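PDB 1QWR: mannose-6-phosphate isomerase from Bacillus subtilis, which probably catalyses the reversible interconversion of D-mannose 6-phosphate and D-fructose 6-phosphate, and binds one zinc ion per subunit. Local coordinates for residues F29-P34 with T87-V92. Residues are numbered along the deposited sequence; the frame is centred on the assembly and turned at random.
Sequences FGYSIP and TKLLDV. With ACT (acetate ion), chain F.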
ATOM      1  N   PHE A  29      -7.403   5.229  13.940  1.00 17.10           N
ATOM      2  CA  PHE A  29      -7.842   6.121  12.866  1.00 17.15           C
ATOM      3  C   PHE A  29      -9.320   6.537  12.979  1.00 17.80           C
ATOM      4  O   PHE A  29      -9.816   7.323  12.153  1.00 17.01           O
ATOM      5  CB  PHE A  29      -7.593   5.460  11.491  1.00 16.40           C
ATOM      6  CG  PHE A  29      -6.138   5.380  11.104  1.00 16.86           C
ATOM      7  CD1 PHE A  29      -5.509   6.453  10.487  1.00 17.46           C
ATOM      8  CD2 PHE A  29      -5.379   4.256  11.421  1.00 19.04           C
ATOM      9  CE1 PHE A  29      -4.138   6.421  10.191  1.00 19.71           C
ATOM     10  CE2 PHE A  29      -4.016   4.215  11.134  1.00 21.20           C
ATOM     11  CZ  PHE A  29      -3.392   5.295  10.522  1.00 19.18           C
ATOM     12  N   GLY A  30     -10.022   6.012  13.986  1.00 16.69           N
ATOM     13  CA  GLY A  30     -11.422   6.361  14.166  1.00 16.59           C
ATOM     14  C   GLY A  30     -12.386   5.788  13.141  1.00 19.42           C
ATOM     15  O   GLY A  30     -13.569   6.189  13.071  1.00 16.93           O
ATOM     16  N   TYR A  31     -11.910   4.839  12.347  1.00 18.37           N
ATOM     17  CA  TYR A  31     -12.760   4.227  11.327  1.00 18.59           C
ATOM     18  C   TYR A  31     -13.829   3.279  11.873  1.00 21.15           C
ATOM     19  O   TYR A  31     -13.637   2.610  12.887  1.00 18.89           O
ATOM     20  CB  TYR A  31     -11.922   3.398  10.348  1.00 17.49           C
ATOM     21  CG  TYR A  31     -10.910   4.155   9.527  1.00 17.96           C
ATOM     22  CD1 TYR A  31     -11.197   5.424   9.009  1.00 20.16           C
ATOM     23  CD2 TYR A  31      -9.688   3.563   9.192  1.00 18.37           C
ATOM     24  CE1 TYR A  31     -10.289   6.079   8.164  1.00 19.02           C
ATOM     25  CE2 TYR A  31      -8.788   4.207   8.362  1.00 18.52           C
ATOM     26  CZ  TYR A  31      -9.094   5.459   7.849  1.00 17.78           C
ATOM     27  OH  TYR A  31      -8.197   6.065   7.003  1.00 17.69           O
ATOM     28  N   SER A  32     -14.946   3.205  11.159  1.00 21.88           N
ATOM     29  CA  SER A  32     -16.019   2.279  11.503  1.00 23.88           C
ATOM     30  C   SER A  32     -15.669   1.054  10.706  1.00 22.31           C
ATOM     31  O   SER A  32     -15.713   1.095   9.482  1.00 25.98           O
ATOM     32  CB  SER A  32     -17.373   2.804  11.033  1.00 23.95           C
ATOM     33  OG  SER A  32     -17.782   3.877  11.842  1.00 29.16           O
ATOM     34  N   ILE A  33     -15.324  -0.039  11.374  1.00 20.89           N
ATOM     35  CA  ILE A  33     -14.934  -1.237  10.658  1.00 20.69           C
ATOM     36  C   ILE A  33     -16.002  -2.335  10.695  1.00 23.17           C
ATOM     37  O   ILE A  33     -16.811  -2.388  11.617  1.00 23.14           O
ATOM     38  CB  ILE A  33     -13.594  -1.759  11.196  1.00 19.39           C
ATOM     39  CG1 ILE A  33     -13.700  -2.070  12.692  1.00 19.46           C
ATOM     40  CG2 ILE A  33     -12.498  -0.691  10.977  1.00 18.17           C
ATOM     41  CD1 ILE A  33     -12.331  -2.416  13.344  1.00 19.41           C
ATOM     42  N   PRO A  34     -15.983  -3.244   9.703  1.00 26.13           N
ATOM     43  CA  PRO A  34     -16.919  -4.366   9.536  1.00 27.65           C
ATOM     44  C   PRO A  34     -16.887  -5.441  10.603  1.00 27.41           C
ATOM     45  O   PRO A  34     -17.920  -6.056  10.889  1.00 28.44           O
ATOM     46  CB  PRO A  34     -16.539  -4.947   8.167  1.00 28.66           C
ATOM     47  CG  PRO A  34     -15.691  -3.845   7.524  1.00 30.52           C
ATOM     48  CD  PRO A  34     -14.934  -3.315   8.672  1.00 25.17           C
ATOM     49  N   THR A  87      -3.568   1.747  -2.609  1.00 12.23           N
ATOM     50  CA  THR A  87      -2.960   2.097  -1.334  1.00 13.64           C
ATOM     51  C   THR A  87      -3.825   1.569  -0.207  1.00 14.63           C
ATOM     52  O   THR A  87      -5.038   1.801  -0.183  1.00 12.89           O
ATOM     53  CB  THR A  87      -2.846   3.621  -1.176  1.00 11.05           C
ATOM     54  OG1 THR A  87      -2.109   4.162  -2.284  1.00 15.56           O
ATOM     55  CG2 THR A  87      -2.150   3.977   0.119  1.00 13.86           C
ATOM     56  N   LYS A  88      -3.183   0.907   0.746  1.00 12.52           N
ATOM     57  CA  LYS A  88      -3.887   0.353   1.899  1.00 14.16           C
ATOM     58  C   LYS A  88      -3.219   0.680   3.218  1.00 13.79           C
ATOM     59  O   LYS A  88      -2.012   0.968   3.270  1.00 13.94           O
ATOM     60  CB  LYS A  88      -3.899  -1.174   1.834  1.00 14.69           C
ATOM     61  CG  LYS A  88      -4.515  -1.778   0.587  1.00 15.17           C
ATOM     62  CD  LYS A  88      -4.326  -3.308   0.668  1.00 13.08           C
ATOM     63  CE  LYS A  88      -4.738  -4.021  -0.617  1.00 15.56           C
ATOM     64  NZ  LYS A  88      -4.581  -5.493  -0.408  1.00 16.92           N
ATOM     65  N   LEU A  89      -4.030   0.629   4.277  1.00 13.69           N
ATOM     66  CA  LEU A  89      -3.564   0.731   5.664  1.00 15.46           C
ATOM     67  C   LEU A  89      -3.782  -0.707   6.159  1.00 15.20           C
ATOM     68  O   LEU A  89      -4.890  -1.264   5.988  1.00 16.77           O
ATOM     69  CB  LEU A  89      -4.415   1.703   6.486  1.00 14.26           C
ATOM     70  CG  LEU A  89      -3.989   3.166   6.342  1.00 16.48           C
ATOM     71  CD1 LEU A  89      -5.018   4.052   7.078  1.00 15.01           C
ATOM     72  CD2 LEU A  89      -2.577   3.381   6.930  1.00 16.28           C
ATOM     73  N   LEU A  90      -2.743  -1.317   6.748  1.00 14.25           N
ATOM     74  CA  LEU A  90      -2.827  -2.703   7.205  1.00 15.75           C
ATOM     75  C   LEU A  90      -2.654  -2.826   8.715  1.00 14.81           C
ATOM     76  O   LEU A  90      -1.684  -2.312   9.274  1.00 16.95           O
ATOM     77  CB  LEU A  90      -1.738  -3.547   6.544  1.00 15.59           C
ATOM     78  CG  LEU A  90      -1.620  -3.482   5.018  1.00 19.41           C
ATOM     79  CD1 LEU A  90      -0.391  -4.266   4.566  1.00 19.32           C
ATOM     80  CD2 LEU A  90      -2.874  -4.036   4.391  1.00 17.70           C
ATOM     81  N   ASP A  91      -3.603  -3.505   9.352  1.00 15.99           N
ATOM     82  CA  ASP A  91      -3.567  -3.738  10.793  1.00 14.49           C
ATOM     83  C   ASP A  91      -3.130  -5.187  10.939  1.00 15.83           C
ATOM     84  O   ASP A  91      -3.971  -6.115  10.914  1.00 15.27           O
ATOM     85  CB  ASP A  91      -4.970  -3.556  11.386  1.00 15.08           C
ATOM     86  CG  ASP A  91      -5.027  -3.898  12.871  1.00 16.88           C
ATOM     87  OD1 ASP A  91      -3.959  -4.143  13.486  1.00 17.58           O
ATOM     88  OD2 ASP A  91      -6.159  -3.917  13.405  1.00 19.91           O
ATOM     89  N   VAL A  92      -1.818  -5.375  11.044  1.00 16.00           N
ATOM     90  CA  VAL A  92      -1.258  -6.718  11.150  1.00 16.61           C
ATOM     91  C   VAL A  92      -1.152  -7.101  12.627  1.00 15.43           C
ATOM     92  O   VAL A  92      -0.105  -6.940  13.259  1.00 17.53           O
ATOM     93  CB  VAL A  92       0.125  -6.786  10.472  1.00 15.77           C
ATOM     94  CG1 VAL A  92       0.580  -8.259  10.336  1.00 17.58           C
ATOM     95  CG2 VAL A  92       0.066  -6.152   9.067  1.00 16.68           C
TER
HETATM   96  C   ACT F 607     -17.658   0.812  14.939  1.00 36.21           C
HETATM   97  O   ACT F 607     -18.398   1.706  14.442  1.00 34.66           O
HETATM   98  OXT ACT F 607     -16.882   0.077  14.261  1.00 30.78           O
HETATM   99  CH3 ACT F 607     -17.516   0.792  16.456  1.00 34.87           C
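L89 reaches out of strand 85-92 into the corner formed by the rings of F29 and Y31, and its side chain carries the whole contact from the strand's side. CG is anti to the carbonyl carbon (chi1 -84°), and CB and CG bring the branch out to the two rings, where only the methyls touch; both meet F29 CZ, while CD1 alone also reaches Y31. L89 CD1 sits over the centre of the F29 ring as a CH-pi contact, 4.0 Å from the ring centroid and 9° off the normal. L89 CD1 also lies in the plane of the Y31 ring at its edge, 4.0 Å from Y31 CE2 and 3.8 Å from Y31 OH. L89 CD2 grazes the rim of the phenyl, 4.2 Å from F29 CZ. F29 CB lies over one face of the Y31 ring, near its rim, while Y31 OH is hydrogen-bonded to G294 O and H296 NE2. With F29 replaced by an alanine, L89 CD1 is likely to lose the ring face it rests on, opening a gap beside it. L25 of helix 24-29 also touches L89, whose side chain is about 14 Å from the zinc ion. This apolar contact joins F29 and the loop after it to a strand of the cupin-type beta fold in the catalytic domain of type I phosphomannose isomerases.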